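Local coordinates for cysteine synthase 3 (Entamoeba histolytica, PDB 6KR5), which catalyses, as an O-acetylserine sulfhydrylase that carries pyridoxal-5'-phosphate, the formation of L-cysteine from O-acetylserine and sulfide, at residues G92-G97 and F123-V128; E80-T85 and E145-H150; H30-H35 and W263-A268. All coordinates share one frame; numbering follows the deposited sequence. Where two conformers were deposited one is given.

Contact 1. Residues G92-G97 and F123-V128; sequences GLCQAG and FGANLV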
ATOM      1  N   GLY B  92      -4.287   5.564 -11.091  1.00 16.94           N
ATOM      2  CA  GLY B  92      -2.991   6.089 -11.486  1.00 18.74           C
ATOM      3  C   GLY B  92      -3.091   7.407 -12.230  1.00 18.79           C
ATOM      4  O   GLY B  92      -2.258   8.299 -12.049  1.00 19.75           O
ATOM      5  N   LEU B  93      -4.126   7.564 -13.055  1.00 18.87           N
ATOM      6  CA  LEU B  93      -4.312   8.837 -13.742  1.00 17.40           C
ATOM      7  C   LEU B  93      -4.714   9.929 -12.764  1.00 19.19           C
ATOM      8  O   LEU B  93      -4.273  11.078 -12.888  1.00 18.35           O
ATOM      9  CB  LEU B  93      -5.366   8.688 -14.833  1.00 18.24           C
ATOM     10  CG  LEU B  93      -4.973   7.907 -16.082  1.00 18.14           C
ATOM     11  CD1 LEU B  93      -6.232   7.611 -16.878  1.00 20.56           C
ATOM     12  CD2 LEU B  93      -3.975   8.697 -16.930  1.00 17.87           C
ATOM     13  N   CYS B  94      -5.554   9.586 -11.784  1.00 20.53           N
ATOM     14  CA  CYS B  94      -6.025  10.588 -10.834  1.00 20.08           C
ATOM     15  C   CYS B  94      -4.898  11.061  -9.931  1.00 18.26           C
ATOM     16  O   CYS B  94      -4.807  12.256  -9.617  1.00 18.43           O
ATOM     17  CB  CYS B  94      -7.185  10.028 -10.015  1.00 20.38           C
ATOM     18  SG  CYS B  94      -8.718   9.927 -10.956  1.00 22.58           S
ATOM     19  N   GLN B  95      -4.012  10.152  -9.527  1.00 19.02           N
ATOM     20  CA  GLN B  95      -2.869  10.555  -8.711  1.00 20.08           C
ATOM     21  C   GLN B  95      -1.981  11.541  -9.467  1.00 18.80           C
ATOM     22  O   GLN B  95      -1.635  12.618  -8.949  1.00 19.17           O
ATOM     23  CB  GLN B  95      -2.078   9.321  -8.284  1.00 19.11           C
ATOM     24  CG  GLN B  95      -0.776   9.659  -7.571  1.00 18.37           C
ATOM     25  CD  GLN B  95      -0.009   8.420  -7.148  1.00 21.22           C
ATOM     26  OE1 GLN B  95       0.111   8.109  -5.950  1.00 21.85           O
ATOM     27  NE2 GLN B  95       0.501   7.692  -8.125  1.00 21.06           N
ATOM     28  N   ALA B  96      -1.625  11.206 -10.715  1.00 18.89           N
ATOM     29  CA  ALA B  96      -0.743  12.075 -11.486  1.00 18.89           C
ATOM     30  C   ALA B  96      -1.441  13.375 -11.847  1.00 17.82           C
ATOM     31  O   ALA B  96      -0.839  14.452 -11.765  1.00 19.74           O
ATOM     32  CB  ALA B  96      -0.246  11.357 -12.739  1.00 20.39           C
ATOM     33  N   GLY B  97      -2.727  13.306 -12.191  1.00 19.31           N
ATOM     34  CA  GLY B  97      -3.447  14.520 -12.539  1.00 19.01           C
ATOM     35  C   GLY B  97      -3.520  15.502 -11.384  1.00 20.39           C
ATOM     36  O   GLY B  97      -3.372  16.713 -11.572  1.00 20.48           O
ATOM     37  N   PHE B 123      -9.189  12.058  -4.963  1.00 21.05           N
ATOM     38  CA  PHE B 123      -8.138  12.742  -5.700  1.00 21.32           C
ATOM     39  C   PHE B 123      -8.654  13.905  -6.538  1.00 19.70           C
ATOM     40  O   PHE B 123      -7.857  14.564  -7.215  1.00 21.86           O
ATOM     41  CB  PHE B 123      -7.398  11.743  -6.593  1.00 19.30           C
ATOM     42  CG  PHE B 123      -6.297  10.992  -5.889  1.00 18.73           C
ATOM     43  CD1 PHE B 123      -5.003  11.496  -5.864  1.00 18.23           C
ATOM     44  CD2 PHE B 123      -6.547   9.769  -5.274  1.00 21.05           C
ATOM     45  CE1 PHE B 123      -3.977  10.790  -5.224  1.00 19.61           C
ATOM     46  CE2 PHE B 123      -5.523   9.065  -4.640  1.00 19.92           C
ATOM     47  CZ  PHE B 123      -4.242   9.578  -4.620  1.00 20.06           C
ATOM     48  N   GLY B 124      -9.951  14.189  -6.497  1.00 20.66           N
ATOM     49  CA  GLY B 124     -10.503  15.299  -7.243  1.00 21.68           C
ATOM     50  C   GLY B 124     -11.010  14.950  -8.621  1.00 21.53           C
ATOM     51  O   GLY B 124     -11.303  15.865  -9.405  1.00 23.58           O
ATOM     52  N   ALA B 125     -11.113  13.666  -8.948  1.00 22.82           N
ATOM     53  CA  ALA B 125     -11.602  13.287 -10.266  1.00 22.98           C
ATOM     54  C   ALA B 125     -13.041  13.733 -10.459  1.00 22.15           C
ATOM     55  O   ALA B 125     -13.827  13.807  -9.510  1.00 24.63           O
ATOM     56  CB  ALA B 125     -11.529  11.776 -10.460  1.00 24.50           C
ATOM     57  N   ASN B 126     -13.384  14.036 -11.708  0.53 23.63           N
ATOM     58  CA  ASN B 126     -14.776  14.209 -12.109  0.53 22.91           C
ATOM     59  C   ASN B 126     -15.266  12.866 -12.635  0.53 21.61           C
ATOM     60  O   ASN B 126     -14.891  12.446 -13.735  0.53 22.69           O
ATOM     61  CB  ASN B 126     -14.915  15.307 -13.162  0.53 22.82           C
ATOM     62  CG  ASN B 126     -14.311  16.624 -12.714  0.53 27.06           C
ATOM     63  OD1 ASN B 126     -13.224  17.006 -13.153  0.53 33.97           O
ATOM     64  ND2 ASN B 126     -15.012  17.325 -11.831  0.53 33.61           N
ATOM     65  N   LEU B 127     -16.082  12.179 -11.842  1.00 23.30           N
ATOM     66  CA  LEU B 127     -16.633  10.900 -12.256  1.00 20.68           C
ATOM     67  C   LEU B 127     -17.827  11.110 -13.171  1.00 24.90           C
ATOM     68  O   LEU B 127     -18.763  11.847 -12.835  1.00 29.95           O
ATOM     69  CB  LEU B 127     -17.043  10.065 -11.043  1.00 24.30           C
ATOM     70  CG  LEU B 127     -15.874   9.634 -10.176  1.00 23.14           C
ATOM     71  CD1 LEU B 127     -16.365   8.624  -9.156  1.00 30.58           C
ATOM     72  CD2 LEU B 127     -14.755   9.042 -11.016  1.00 27.89           C
ATOM     73  N   VAL B 128     -17.787  10.471 -14.324  1.00 21.07           N
ATOM     74  CA  VAL B 128     -18.893  10.454 -15.265  1.00 23.56           C
ATOM     75  C   VAL B 128     -19.497   9.065 -15.154  1.00 26.71           C
ATOM     76  O   VAL B 128     -18.953   8.096 -15.693  1.00 23.83           O
ATOM     77  CB  VAL B 128     -18.444  10.777 -16.693  1.00 24.39           C
ATOM     78  CG1 VAL B 128     -19.632  10.743 -17.630  1.00 29.28           C
ATOM     79  CG2 VAL B 128     -17.797  12.153 -16.724  1.00 25.53           C
TER
HETATM   80  O   HOH W   1      -7.108  13.881  -9.887  1.00 22.40           O

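Contact 2. Residues E80-T85 and E145-H150; sequences EIIEAT and ELIKQH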
ATOM      1  N   GLU B  80      -8.305  18.714 -20.320  1.00 21.57           N
ATOM      2  CA  GLU B  80      -8.632  17.755 -19.268  1.00 19.65           C
ATOM      3  C   GLU B  80      -8.351  16.347 -19.761  1.00 21.21           C
ATOM      4  O   GLU B  80      -8.534  16.049 -20.940  1.00 22.18           O
ATOM      5  CB  GLU B  80     -10.100  17.887 -18.842  1.00 20.81           C
ATOM      6  CG  GLU B  80     -10.460  19.316 -18.453  1.00 20.72           C
ATOM      7  CD  GLU B  80     -11.872  19.471 -17.941  1.00 24.94           C
ATOM      8  OE1 GLU B  80     -12.563  18.447 -17.729  1.00 26.15           O
ATOM      9  OE2 GLU B  80     -12.307  20.626 -17.735  1.00 22.97           O
ATOM     10  N   ILE B  81      -7.902  15.490 -18.854  1.00 18.86           N
ATOM     11  CA  ILE B  81      -7.661  14.084 -19.161  1.00 19.65           C
ATOM     12  C   ILE B  81      -8.985  13.331 -19.114  1.00 19.08           C
ATOM     13  O   ILE B  81      -9.868  13.651 -18.312  1.00 20.24           O
ATOM     14  CB  ILE B  81      -6.637  13.512 -18.159  1.00 21.09           C
ATOM     15  CG1 ILE B  81      -5.307  14.272 -18.251  1.00 21.70           C
ATOM     16  CG2 ILE B  81      -6.419  12.019 -18.392  1.00 22.26           C
ATOM     17  CD1 ILE B  81      -4.635  14.517 -16.914  1.00 27.49           C
ATOM     18  N   ILE B  82      -9.150  12.322 -19.977  1.00 20.08           N
ATOM     19  CA  ILE B  82     -10.322  11.456 -19.898  1.00 20.49           C
ATOM     20  C   ILE B  82      -9.905  10.011 -20.158  1.00 21.29           C
ATOM     21  O   ILE B  82      -8.999   9.742 -20.953  1.00 20.85           O
ATOM     22  CB  ILE B  82     -11.447  11.906 -20.862  1.00 20.51           C
ATOM     23  CG1 ILE B  82     -12.729  11.110 -20.590  1.00 22.69           C
ATOM     24  CG2 ILE B  82     -11.019  11.794 -22.326  1.00 22.37           C
ATOM     25  CD1 ILE B  82     -13.935  11.585 -21.378  1.00 26.52           C
ATOM     26  N   GLU B  83     -10.564   9.085 -19.468  1.00 20.56           N
ATOM     27  CA  GLU B  83     -10.385   7.661 -19.695  1.00 18.59           C
ATOM     28  C   GLU B  83     -11.661   6.945 -19.277  1.00 21.01           C
ATOM     29  O   GLU B  83     -12.390   7.418 -18.406  1.00 20.42           O
ATOM     30  CB  GLU B  83      -9.166   7.118 -18.942  1.00 19.23           C
ATOM     31  CG  GLU B  83      -8.896   5.615 -19.160  1.00 20.71           C
ATOM     32  CD  GLU B  83      -8.595   5.279 -20.613  1.00 21.17           C
ATOM     33  OE1 GLU B  83      -9.544   5.225 -21.432  1.00 21.10           O
ATOM     34  OE2 GLU B  83      -7.410   5.044 -20.921  1.00 20.75           O
ATOM     35  N   ALA B  84     -11.946   5.819 -19.942  1.00 21.20           N
ATOM     36  CA  ALA B  84     -13.033   4.927 -19.561  1.00 24.18           C
ATOM     37  C   ALA B  84     -12.403   3.767 -18.808  1.00 25.24           C
ATOM     38  O   ALA B  84     -11.729   2.925 -19.407  1.00 28.54           O
ATOM     39  CB  ALA B  84     -13.812   4.440 -20.783  1.00 23.79           C
ATOM     40  N   THR B  85     -12.597   3.737 -17.494  1.00 21.21           N
ATOM     41  CA  THR B  85     -11.949   2.720 -16.679  1.00 23.31           C
ATOM     42  C   THR B  85     -12.661   2.631 -15.344  1.00 24.91           C
ATOM     43  O   THR B  85     -13.081   3.646 -14.794  1.00 22.64           O
ATOM     44  CB  THR B  85     -10.457   3.032 -16.451  1.00 23.51           C
ATOM     45  OG1 THR B  85      -9.900   2.086 -15.529  1.00 27.67           O
ATOM     46  CG2 THR B  85     -10.265   4.425 -15.874  1.00 22.61           C
ATOM     47  N   GLU B 145     -19.429   9.588 -26.675  1.00 32.67           N
ATOM     48  CA  GLU B 145     -20.232  10.798 -26.784  1.00 34.20           C
ATOM     49  C   GLU B 145     -19.476  12.008 -26.248  1.00 41.61           C
ATOM     50  O   GLU B 145     -19.521  13.091 -26.842  1.00 39.32           O
ATOM     51  CB  GLU B 145     -21.555  10.610 -26.042  1.00 40.58           C
ATOM     52  CG  GLU B 145     -22.353  11.881 -25.827  1.00 48.72           C
ATOM     53  CD  GLU B 145     -23.778  11.598 -25.388  1.00 53.21           C
ATOM     54  OE1 GLU B 145     -24.497  10.892 -26.127  1.00 62.20           O
ATOM     55  OE2 GLU B 145     -24.178  12.080 -24.309  1.00 51.69           O
ATOM     56  N   LEU B 146     -18.756  11.834 -25.138  1.00 33.98           N
ATOM     57  CA  LEU B 146     -18.016  12.947 -24.551  1.00 35.86           C
ATOM     58  C   LEU B 146     -16.858  13.380 -25.443  1.00 35.70           C
ATOM     59  O   LEU B 146     -16.618  14.579 -25.616  1.00 36.98           O
ATOM     60  CB  LEU B 146     -17.503  12.558 -23.168  1.00 29.47           C
ATOM     61  CG  LEU B 146     -18.514  12.628 -22.029  1.00 37.67           C
ATOM     62  CD1 LEU B 146     -17.904  12.049 -20.758  1.00 30.24           C
ATOM     63  CD2 LEU B 146     -18.963  14.056 -21.802  1.00 31.30           C
ATOM     64  N   ILE B 147     -16.122  12.417 -26.003  1.00 34.67           N
ATOM     65  CA  ILE B 147     -14.995  12.740 -26.873  1.00 31.77           C
ATOM     66  C   ILE B 147     -15.468  13.507 -28.101  1.00 40.17           C
ATOM     67  O   ILE B 147     -14.779  14.410 -28.593  1.00 36.92           O
ATOM     68  CB  ILE B 147     -14.240  11.454 -27.261  1.00 33.20           C
ATOM     69  CG1 ILE B 147     -13.568  10.847 -26.033  1.00 36.42           C
ATOM     70  CG2 ILE B 147     -13.212  11.727 -28.350  1.00 44.04           C
ATOM     71  CD1 ILE B 147     -12.212  11.447 -25.738  1.00 34.19           C
ATOM     72  N   LYS B 148     -16.654  13.167 -28.613  1.00 39.97           N
ATOM     73  CA  LYS B 148     -17.187  13.878 -29.773  1.00 39.74           C
ATOM     74  C   LYS B 148     -17.673  15.273 -29.402  1.00 40.06           C
ATOM     75  O   LYS B 148     -17.620  16.186 -30.234  1.00 36.22           O
ATOM     76  CB  LYS B 148     -18.319  13.071 -30.412  1.00 36.70           C
ATOM     77  N   GLN B 149     -18.146  15.457 -28.168  1.00 43.57           N
ATOM     78  CA  GLN B 149     -18.588  16.762 -27.693  1.00 38.45           C
ATOM     79  C   GLN B 149     -17.435  17.658 -27.260  1.00 41.71           C
ATOM     80  O   GLN B 149     -17.650  18.858 -27.060  1.00 46.62           O
ATOM     81  CB  GLN B 149     -19.571  16.596 -26.524  1.00 50.38           C
ATOM     82  CG  GLN B 149     -20.896  15.928 -26.893  1.00 45.90           C
ATOM     83  CD  GLN B 149     -21.706  15.493 -25.676  1.00 55.52           C
ATOM     84  OE1 GLN B 149     -21.151  15.043 -24.668  1.00 45.89           O
ATOM     85  NE2 GLN B 149     -23.026  15.623 -25.768  1.00 54.26           N
ATOM     86  N   HIS B 150     -16.228  17.114 -27.102  1.00 39.57           N
ATOM     87  CA  HIS B 150     -15.067  17.880 -26.641  1.00 36.16           C
ATOM     88  C   HIS B 150     -13.825  17.389 -27.369  1.00 36.42           C
ATOM     89  O   HIS B 150     -12.909  16.813 -26.769  1.00 42.10           O
ATOM     90  CB  HIS B 150     -14.916  17.768 -25.122  1.00 40.25           C
ATOM     91  CG  HIS B 150     -16.092  18.304 -24.365  1.00 47.10           C
ATOM     92  ND1 HIS B 150     -16.380  19.652 -24.295  1.00 49.67           N
ATOM     93  CD2 HIS B 150     -17.065  17.676 -23.662  1.00 44.82           C
ATOM     94  CE1 HIS B 150     -17.473  19.829 -23.575  1.00 52.55           C
ATOM     95  NE2 HIS B 150     -17.907  18.646 -23.177  1.00 49.39           N
TER

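Contact 3. Residues H30-H35 and W263-A268; sequences HGVTDH and WKMARA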
ATOM      1  N   HIS B  30       9.230 -18.393  -0.989  1.00 21.82           N
ATOM      2  CA  HIS B  30       9.759 -19.576  -0.306  1.00 21.18           C
ATOM      3  C   HIS B  30       8.646 -20.536   0.082  1.00 23.32           C
ATOM      4  O   HIS B  30       8.778 -21.752  -0.084  1.00 27.15           O
ATOM      5  CB  HIS B  30      10.542 -19.186   0.952  1.00 22.17           C
ATOM      6  CG  HIS B  30      11.771 -18.382   0.671  1.00 23.07           C
ATOM      7  ND1 HIS B  30      12.893 -18.918   0.077  1.00 24.06           N
ATOM      8  CD2 HIS B  30      12.055 -17.081   0.914  1.00 24.25           C
ATOM      9  CE1 HIS B  30      13.811 -17.975  -0.050  1.00 22.96           C
ATOM     10  NE2 HIS B  30      13.330 -16.854   0.456  1.00 24.68           N
ATOM     11  N   GLY B  31       7.559 -19.998   0.631  1.00 23.22           N
ATOM     12  CA  GLY B  31       6.501 -20.854   1.134  1.00 21.85           C
ATOM     13  C   GLY B  31       5.812 -21.629   0.034  1.00 23.68           C
ATOM     14  O   GLY B  31       5.645 -22.848   0.125  1.00 24.55           O
ATOM     15  N   VAL B  32       5.413 -20.934  -1.036  1.00 21.91           N
ATOM     16  CA  VAL B  32       4.697 -21.598  -2.123  1.00 20.32           C
ATOM     17  C   VAL B  32       5.623 -22.249  -3.138  1.00 21.53           C
ATOM     18  O   VAL B  32       5.133 -22.935  -4.041  1.00 23.62           O
ATOM     19  CB  VAL B  32       3.735 -20.635  -2.852  1.00 21.12           C
ATOM     20  CG1 VAL B  32       2.642 -20.170  -1.904  1.00 21.72           C
ATOM     21  CG2 VAL B  32       4.483 -19.454  -3.488  1.00 23.24           C
ATOM     22  N   THR B  33       6.943 -22.073  -3.015  1.00 22.40           N
ATOM     23  CA  THR B  33       7.894 -22.781  -3.866  1.00 22.49           C
ATOM     24  C   THR B  33       8.345 -24.097  -3.252  1.00 25.66           C
ATOM     25  O   THR B  33       9.097 -24.838  -3.897  1.00 25.54           O
ATOM     26  CB  THR B  33       9.128 -21.915  -4.154  1.00 23.55           C
ATOM     27  OG1 THR B  33       9.850 -21.690  -2.935  1.00 25.44           O
ATOM     28  CG2 THR B  33       8.718 -20.581  -4.779  1.00 25.35           C
ATOM     29  N   ASP B  34       7.889 -24.391  -2.032  1.00 25.26           N
ATOM     30  CA  ASP B  34       8.210 -25.605  -1.281  1.00 27.43           C
ATOM     31  C   ASP B  34       7.332 -26.735  -1.816  1.00 26.19           C
ATOM     32  O   ASP B  34       6.303 -27.100  -1.243  1.00 28.05           O
ATOM     33  CB  ASP B  34       7.991 -25.349   0.207  1.00 28.02           C
ATOM     34  CG  ASP B  34       8.248 -26.567   1.078  1.00 32.33           C
ATOM     35  OD1 ASP B  34       9.006 -27.476   0.673  1.00 35.04           O
ATOM     36  OD2 ASP B  34       7.669 -26.596   2.185  1.00 34.32           O
ATOM     37  N   HIS B  35       7.749 -27.288  -2.955  1.00 26.86           N
ATOM     38  CA  HIS B  35       7.001 -28.333  -3.636  1.00 28.43           C
ATOM     39  C   HIS B  35       7.970 -29.181  -4.446  1.00 29.45           C
ATOM     40  O   HIS B  35       8.899 -28.632  -5.048  1.00 28.56           O
ATOM     41  CB  HIS B  35       5.922 -27.760  -4.562  1.00 29.48           C
ATOM     42  CG  HIS B  35       4.930 -28.778  -5.029  1.00 25.52           C
ATOM     43  ND1 HIS B  35       5.020 -29.400  -6.255  1.00 27.21           N
ATOM     44  CD2 HIS B  35       3.836 -29.297  -4.423  1.00 26.28           C
ATOM     45  CE1 HIS B  35       4.015 -30.248  -6.389  1.00 28.44           C
ATOM     46  NE2 HIS B  35       3.282 -30.205  -5.292  1.00 29.07           N
ATOM     47  N   TRP B 263      -7.369 -17.322  -7.790  1.00 20.86           N
ATOM     48  CA  TRP B 263      -7.802 -16.923  -6.458  1.00 18.49           C
ATOM     49  C   TRP B 263      -7.180 -17.814  -5.393  1.00 21.39           C
ATOM     50  O   TRP B 263      -6.712 -17.327  -4.360  1.00 21.67           O
ATOM     51  CB  TRP B 263      -9.315 -16.987  -6.342  1.00 21.70           C
ATOM     52  CG  TRP B 263     -10.050 -16.063  -7.224  1.00 20.04           C
ATOM     53  CD1 TRP B 263      -9.562 -14.964  -7.883  1.00 21.16           C
ATOM     54  CD2 TRP B 263     -11.439 -16.144  -7.542  1.00 23.82           C
ATOM     55  NE1 TRP B 263     -10.579 -14.361  -8.601  1.00 26.04           N
ATOM     56  CE2 TRP B 263     -11.736 -15.068  -8.405  1.00 22.35           C
ATOM     57  CE3 TRP B 263     -12.459 -17.037  -7.195  1.00 24.06           C
ATOM     58  CZ2 TRP B 263     -13.016 -14.848  -8.903  1.00 25.41           C
ATOM     59  CZ3 TRP B 263     -13.727 -16.822  -7.697  1.00 27.08           C
ATOM     60  CH2 TRP B 263     -13.992 -15.740  -8.546  1.00 24.91           C
ATOM     61  N   LYS B 264      -7.206 -19.134  -5.620  1.00 19.13           N
ATOM     62  CA  LYS B 264      -6.605 -20.060  -4.665  1.00 19.95           C
ATOM     63  C   LYS B 264      -5.111 -19.786  -4.498  1.00 21.34           C
ATOM     64  O   LYS B 264      -4.595 -19.786  -3.374  1.00 20.92           O
ATOM     65  CB  LYS B 264      -6.850 -21.500  -5.116  1.00 21.37           C
ATOM     66  CG  LYS B 264      -6.329 -22.533  -4.127  1.00 24.38           C
ATOM     67  CD  LYS B 264      -7.033 -23.880  -4.287  1.00 31.57           C
ATOM     68  CE  LYS B 264      -6.644 -24.560  -5.574  1.00 36.22           C
ATOM     69  NZ  LYS B 264      -7.406 -25.822  -5.826  1.00 42.72           N
ATOM     70  N   MET B 265      -4.404 -19.533  -5.606  1.00 20.35           N
ATOM     71  CA  MET B 265      -2.991 -19.175  -5.510  1.00 19.59           C
ATOM     72  C   MET B 265      -2.786 -17.921  -4.664  1.00 19.96           C
ATOM     73  O   MET B 265      -1.877 -17.875  -3.825  1.00 19.37           O
ATOM     74  CB  MET B 265      -2.399 -18.971  -6.904  1.00 20.05           C
ATOM     75  CG  MET B 265      -0.893 -18.792  -6.874  1.00 20.42           C
ATOM     76  SD  MET B 265      -0.034 -20.390  -6.774  1.00 21.98           S
ATOM     77  CE  MET B 265       0.581 -20.349  -5.097  1.00 22.25           C
ATOM     78  N   ALA B 266      -3.611 -16.890  -4.876  1.00 20.47           N
ATOM     79  CA  ALA B 266      -3.458 -15.655  -4.111  1.00 18.27           C
ATOM     80  C   ALA B 266      -3.633 -15.906  -2.623  1.00 20.25           C
ATOM     81  O   ALA B 266      -2.890 -15.356  -1.804  1.00 20.54           O
ATOM     82  CB  ALA B 266      -4.459 -14.610  -4.599  1.00 21.84           C
ATOM     83  N   ARG B 267      -4.609 -16.738  -2.255  1.00 18.65           N
ATOM     84  CA  ARG B 267      -4.800 -17.067  -0.846  1.00 18.20           C
ATOM     85  C   ARG B 267      -3.604 -17.815  -0.285  1.00 19.47           C
ATOM     86  O   ARG B 267      -3.229 -17.618   0.878  1.00 20.63           O
ATOM     87  CB  ARG B 267      -6.066 -17.899  -0.661  1.00 19.10           C
ATOM     88  CG  ARG B 267      -7.341 -17.096  -0.841  1.00 21.34           C
ATOM     89  CD  ARG B 267      -8.561 -17.889  -0.400  1.00 23.73           C
ATOM     90  NE  ARG B 267      -8.886 -18.982  -1.316  1.00 23.37           N
ATOM     91  CZ  ARG B 267      -9.670 -18.864  -2.384  1.00 22.45           C
ATOM     92  NH1 ARG B 267     -10.216 -17.691  -2.686  1.00 24.84           N
ATOM     93  NH2 ARG B 267      -9.916 -19.924  -3.137  1.00 22.64           N
ATOM     94  N   ALA B 268      -3.003 -18.698  -1.084  1.00 20.72           N
ATOM     95  CA  ALA B 268      -1.852 -19.462  -0.601  1.00 19.74           C
ATOM     96  C   ALA B 268      -0.630 -18.570  -0.412  1.00 19.52           C
ATOM     97  O   ALA B 268       0.140 -18.752   0.539  1.00 20.80           O
ATOM     98  CB  ALA B 268      -1.539 -20.600  -1.569  1.00 20.69           C
TER

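Contact 1. Residues G92-G97 and F123-V128
Cys94 and Gln95, on one flank of helix 88-100, pack against Phe123 and Ala125, where the chain leaves helix 114-122 and heads into strand 126-130. The tight part centres on Cys94. Its SG lies beside the backbone N, anti to the carbonyl carbon (chi1 -74°), a setting that carries the sulfur to Ala125, with SG and CB of that alanine 3.4 Å apart. One bond back, Cys94 CB meets Phe123 CB at 3.8 Å. Val104, Ile106 and Met120 also touch the cysteine, so it has apolar neighbours from strand 104-109 and helix 114-122. The Phe123 ring meets the helix backbone obliquely: CE1 is 3.7 Å from Gln95 CA and 3.9 Å from Gln95 CB. Gln95 and Phe123 lie side by side and point the same way. Trans at its first torsion (chi1 173°) and extended from there on, Gln95 carries its amide beyond the ring, the two planes 83° apart, and NE2 is hydrogen-bonded to Asp59. Gly274 of the second subunit packs on both side chains. No hydrogen bond links the segments directly; on the looser side a water spans the gap, donating to Cys94 O at 2.8 Å and to Phe123 O at 2.9 Å, and beyond it the chain turns through the partly exposed Gly124. Gly124 takes a positive phi, and two bonds run back into the last turn of helix 114-122. This is a Schellman motif ending one helix of an alpha/beta domain, packed against a neighbouring helix beside the parallel sheet, as in the smaller domain of fold-type II pyridoxal-phosphate enzymes.

Contact 2. Residues E80-T85 and E145-H150
This is a small, purely apolar helix-on-sheet contact, in which the last turn of helix 135-149 lies against strand 80-84 of the four-stranded parallel sheet. Ile82 supplies the whole strand side. Its CG1 stands anti to the backbone N (chi1 -171°), and this rotation sends its two branches to different residues of the helix. CD1, at the end of the longer branch, meets Leu146 CD1 at 4.0 Å and Leu146 CB at 4.1 Å; the short branch, CG2, lies 3.6 Å from Ile147 CD1. Ile147 starts out along the flank of the helix, but its bent chain (chi2 -85°) brings the terminal methyl back toward the strand. Both pairs of side chains meet at a slant, and the fork of Ile82 is met by consecutive helix residues. Strand 80-84 is an inner strand, between 104-109 and 154-156, and the arrangement is the layered helix-and-sheet packing of an open alpha/beta domain. Tyr154 of the edge strand touches both Ile82 and Leu146, while Val107 and Tyr143 also pack on Ile82, extending the apolar layer around the contact. Glu83, next along the strand, points away to the opposite side of the sheet, where its carboxylate accepts from Ala84 N through OE1 and from Gln159 N through OE2.

Contact 3. Residues H30-H35 and W263-A268
A type I beta turn, Gly31 to Asp34, in the loop between strands 26-28 and 43-48 rests on helix 259-273, in the domain built on the mixed sheet of this fold-type II pyridoxal-phosphate enzyme. Val32, the second residue of the turn, makes the whole contact from the loop side. Its side chain and that of Met265 reach toward each other tip to tip, with Val32 CG1 3.8 Å and Val32 CB 3.9 Å from Met265 CE. The methionine leaves its helix in a trans setting (chi1 -172°), then bends at chi2 (82°) and chi3, which swings the methyl toward the loop. Leu286 and Leu289 of helix 279-292 also pack on Met265. The turn is held to the same helix by polar bonds as well: the Asp273 carboxylate accepts from the backbone N of His30 and Gly31 through OD1, and from that of Val32 through OD2. The same methyl, Val32 CG1, also rests on Ala268, 4.2 Å from Ala268 CB and 3.8 Å from Ala268 O.

In the fold
From the N terminus, the chain first passes the turn 30-35, which waits until 263-268 to close contact 3, a loop of more than two hundred residues that encloses the other two contacts. Within it, strand 80-84 opens contact 2, and helix 88-100, next in the chain, opens contact 1. Contact 1 closes first, at 123-128, and contact 2 follows at 145-150, so the loops nest and none cross. Contacts 1 and 2 share the four-stranded parallel sheet and touch: Leu93 packs on Glu83, and Val128 on Leu146. Contact 3 lies across the chain's centre, about 35 and 41 Å from them between centres, tying an N-terminal loop to a late helix beside the mixed sheet.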